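PDB 3QH4: esterase LipW from Mycobacterium marinum, which is probably a serine hydrolase of the alpha/beta-hydrolase fold that cleaves ester bonds. Local coordinates for residues A[118-123]-A[143-148]. Sequence-based numbering, arbitrary orientation.
Sequences AVVSVD and LTWVVG
V120 meets V146 and W145 through carbon atoms alone, and no hydrogen bond joins 118-123 to 143-148. The main touch is between valines: V146 CG2 sits 4.0 Å from V120 CG2 and 4.0 Å from V120 CG1, so one methyl of the helix rests against the fork of the strand valine, with V120 CB just behind at 4.1 Å. The chi1 of V146 (164°) sets CG1 anti to the backbone N, which leaves CG2 as the branch that meets V120. The aromatic part is looser: V120 CG1 comes 4.5 Å from W145 CZ3, approaching the six-membered end of the indole obliquely. In the alpha/beta-hydrolase fold this is strand-to-helix packing, the last turns of helix 134-148 lying over one face of the central sheet. Alternation along the strand sends V120 to this helix and V119 and S121 to the other face, where helix 105-115 packs. The backbone of V120 bonds to V88 and Y90 of the parallel strand 85-91, and that of V119 to Y78 of strand 72-79. Flanking the contact, the V120 side chain touches V75 and V87 on the adjoining strands.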
ATOM      1  N   ALA A 118       4.550  -4.446  15.473  1.00  7.38           N
ATOM      2  CA  ALA A 118       5.568  -3.608  14.852  1.00  7.62           C
ATOM      3  C   ALA A 118       5.267  -3.518  13.353  1.00  7.96           C
ATOM      4  O   ALA A 118       4.690  -4.444  12.746  1.00  8.23           O
ATOM      5  CB  ALA A 118       6.965  -4.220  15.064  1.00  8.98           C
ATOM      6  N   VAL A 119       5.634  -2.384  12.775  1.00  6.39           N
ATOM      7  CA  VAL A 119       5.509  -2.198  11.329  1.00  5.87           C
ATOM      8  C   VAL A 119       6.877  -1.720  10.830  1.00  6.70           C
ATOM      9  O   VAL A 119       7.487  -0.812  11.419  1.00  7.67           O
ATOM     10  CB  VAL A 119       4.424  -1.144  11.001  1.00  5.31           C
ATOM     11  CG1 VAL A 119       4.339  -0.875   9.480  1.00  6.58           C
ATOM     12  CG2 VAL A 119       3.028  -1.593  11.531  1.00  4.56           C
ATOM     13  N   VAL A 120       7.345  -2.315   9.744  1.00  6.14           N
ATOM     14  CA  VAL A 120       8.580  -1.831   9.097  1.00  7.08           C
ATOM     15  C   VAL A 120       8.163  -1.321   7.726  1.00  6.39           C
ATOM     16  O   VAL A 120       7.765  -2.113   6.857  1.00  6.89           O
ATOM     17  CB  VAL A 120       9.655  -2.926   9.008  1.00  6.73           C
ATOM     18  CG1 VAL A 120      10.936  -2.443   8.316  1.00  7.24           C
ATOM     19  CG2 VAL A 120       9.998  -3.439  10.426  1.00  8.63           C
ATOM     20  N   SER A 121       8.270   0.001   7.545  1.00  6.38           N
ATOM     21  CA  SER A 121       7.837   0.650   6.308  1.00  6.54           C
ATOM     22  C   SER A 121       9.051   0.822   5.389  1.00  6.06           C
ATOM     23  O   SER A 121      10.110   1.319   5.835  1.00  7.00           O
ATOM     24  CB  SER A 121       7.190   2.004   6.639  1.00  5.89           C
ATOM     25  OG  SER A 121       6.851   2.697   5.454  1.00  5.45           O
ATOM     26  N   VAL A 122       8.874   0.439   4.119  1.00  5.17           N
ATOM     27  CA  VAL A 122       9.978   0.388   3.138  1.00  5.49           C
ATOM     28  C   VAL A 122      10.069   1.669   2.304  1.00  6.16           C
ATOM     29  O   VAL A 122       9.081   2.052   1.648  1.00  5.19           O
ATOM     30  CB  VAL A 122       9.799  -0.815   2.165  1.00  5.56           C
ATOM     31  CG1 VAL A 122      10.987  -0.903   1.167  1.00  6.06           C
ATOM     32  CG2 VAL A 122       9.646  -2.118   2.898  1.00  6.42           C
ATOM     33  N   ASP A 123      11.226   2.331   2.327  1.00  5.25           N
ATOM     34  CA  ASP A 123      11.426   3.504   1.462  1.00  5.98           C
ATOM     35  C   ASP A 123      12.002   2.992   0.149  1.00  6.41           C
ATOM     36  O   ASP A 123      13.223   3.108  -0.096  1.00  6.48           O
ATOM     37  CB  ASP A 123      12.404   4.498   2.115  1.00  6.67           C
ATOM     38  CG  ASP A 123      12.461   5.832   1.410  1.00  9.80           C
ATOM     39  OD1 ASP A 123      11.608   6.126   0.557  1.00 11.63           O
ATOM     40  OD2 ASP A 123      13.384   6.624   1.742  1.00 12.38           O
ATOM     41  N   LEU A 143      12.219  -7.290   3.819  1.00  7.54           N
ATOM     42  CA  LEU A 143      11.596  -8.461   4.445  1.00  8.09           C
ATOM     43  C   LEU A 143      12.655  -9.486   4.921  1.00  9.13           C
ATOM     44  O   LEU A 143      12.548 -10.013   6.029  1.00  9.57           O
ATOM     45  CB  LEU A 143      10.592  -9.128   3.503  1.00  8.67           C
ATOM     46  CG  LEU A 143       9.831 -10.302   4.164  1.00  9.62           C
ATOM     47  CD1 LEU A 143       8.394 -10.247   3.656  1.00 13.07           C
ATOM     48  CD2 LEU A 143      10.498 -11.617   3.837  1.00 15.06           C
ATOM     49  N   THR A 144      13.658  -9.762   4.087  1.00  8.80           N
ATOM     50  CA  THR A 144      14.746 -10.698   4.466  1.00 10.32           C
ATOM     51  C   THR A 144      15.487 -10.216   5.718  1.00 10.72           C
ATOM     52  O   THR A 144      15.822 -11.012   6.609  1.00 11.53           O
ATOM     53  CB  THR A 144      15.728 -10.894   3.267  1.00 10.42           C
ATOM     54  OG1 THR A 144      14.996 -11.454   2.176  1.00 12.79           O
ATOM     55  CG2 THR A 144      16.897 -11.848   3.639  1.00 14.83           C
ATOM     56  N   TRP A 145      15.721  -8.908   5.780  1.00 10.24           N
ATOM     57  CA  TRP A 145      16.426  -8.278   6.889  1.00 11.48           C
ATOM     58  C   TRP A 145      15.606  -8.342   8.182  1.00 11.47           C
ATOM     59  O   TRP A 145      16.153  -8.611   9.265  1.00 12.43           O
ATOM     60  CB  TRP A 145      16.736  -6.841   6.490  1.00 10.98           C
ATOM     61  CG  TRP A 145      17.359  -5.967   7.519  1.00 13.43           C
ATOM     62  CD1 TRP A 145      18.704  -5.805   7.756  1.00 13.88           C
ATOM     63  CD2 TRP A 145      16.683  -5.053   8.398  1.00 14.89           C
ATOM     64  NE1 TRP A 145      18.900  -4.867   8.741  1.00 14.24           N
ATOM     65  CE2 TRP A 145      17.686  -4.376   9.143  1.00 15.99           C
ATOM     66  CE3 TRP A 145      15.335  -4.720   8.615  1.00 13.38           C
ATOM     67  CZ2 TRP A 145      17.381  -3.414  10.103  1.00 15.53           C
ATOM     68  CZ3 TRP A 145      15.036  -3.770   9.556  1.00 14.50           C
ATOM     69  CH2 TRP A 145      16.049  -3.115  10.289  1.00 14.02           C
ATOM     70  N   VAL A 146      14.292  -8.139   8.069  1.00 10.64           N
ATOM     71  CA  VAL A 146      13.384  -8.239   9.203  1.00 10.54           C
ATOM     72  C   VAL A 146      13.466  -9.628   9.818  1.00 11.41           C
ATOM     73  O   VAL A 146      13.582  -9.771  11.032  1.00 12.13           O
ATOM     74  CB  VAL A 146      11.925  -7.888   8.769  1.00 10.32           C
ATOM     75  CG1 VAL A 146      10.905  -8.337   9.784  1.00 10.15           C
ATOM     76  CG2 VAL A 146      11.843  -6.386   8.486  1.00  8.39           C
ATOM     77  N   VAL A 147      13.441 -10.649   8.971  1.00 11.42           N
ATOM     78  CA  VAL A 147      13.435 -12.012   9.467  1.00 12.35           C
ATOM     79  C   VAL A 147      14.840 -12.385   9.955  1.00 13.16           C
ATOM     80  O   VAL A 147      14.986 -12.948  11.047  1.00 14.22           O
ATOM     81  CB  VAL A 147      12.926 -12.978   8.376  1.00 11.85           C
ATOM     82  CG1 VAL A 147      13.128 -14.449   8.792  1.00 12.49           C
ATOM     83  CG2 VAL A 147      11.449 -12.699   8.054  1.00 11.95           C
ATOM     84  N   GLY A 148      15.870 -12.016   9.191  1.00 13.89           N
ATOM     85  CA  GLY A 148      17.247 -12.426   9.525  1.00 14.95           C
ATOM     86  C   GLY A 148      17.706 -11.794  10.822  1.00 16.21           C
ATOM     87  O   GLY A 148      18.557 -12.359  11.552  1.00 17.71           O
TER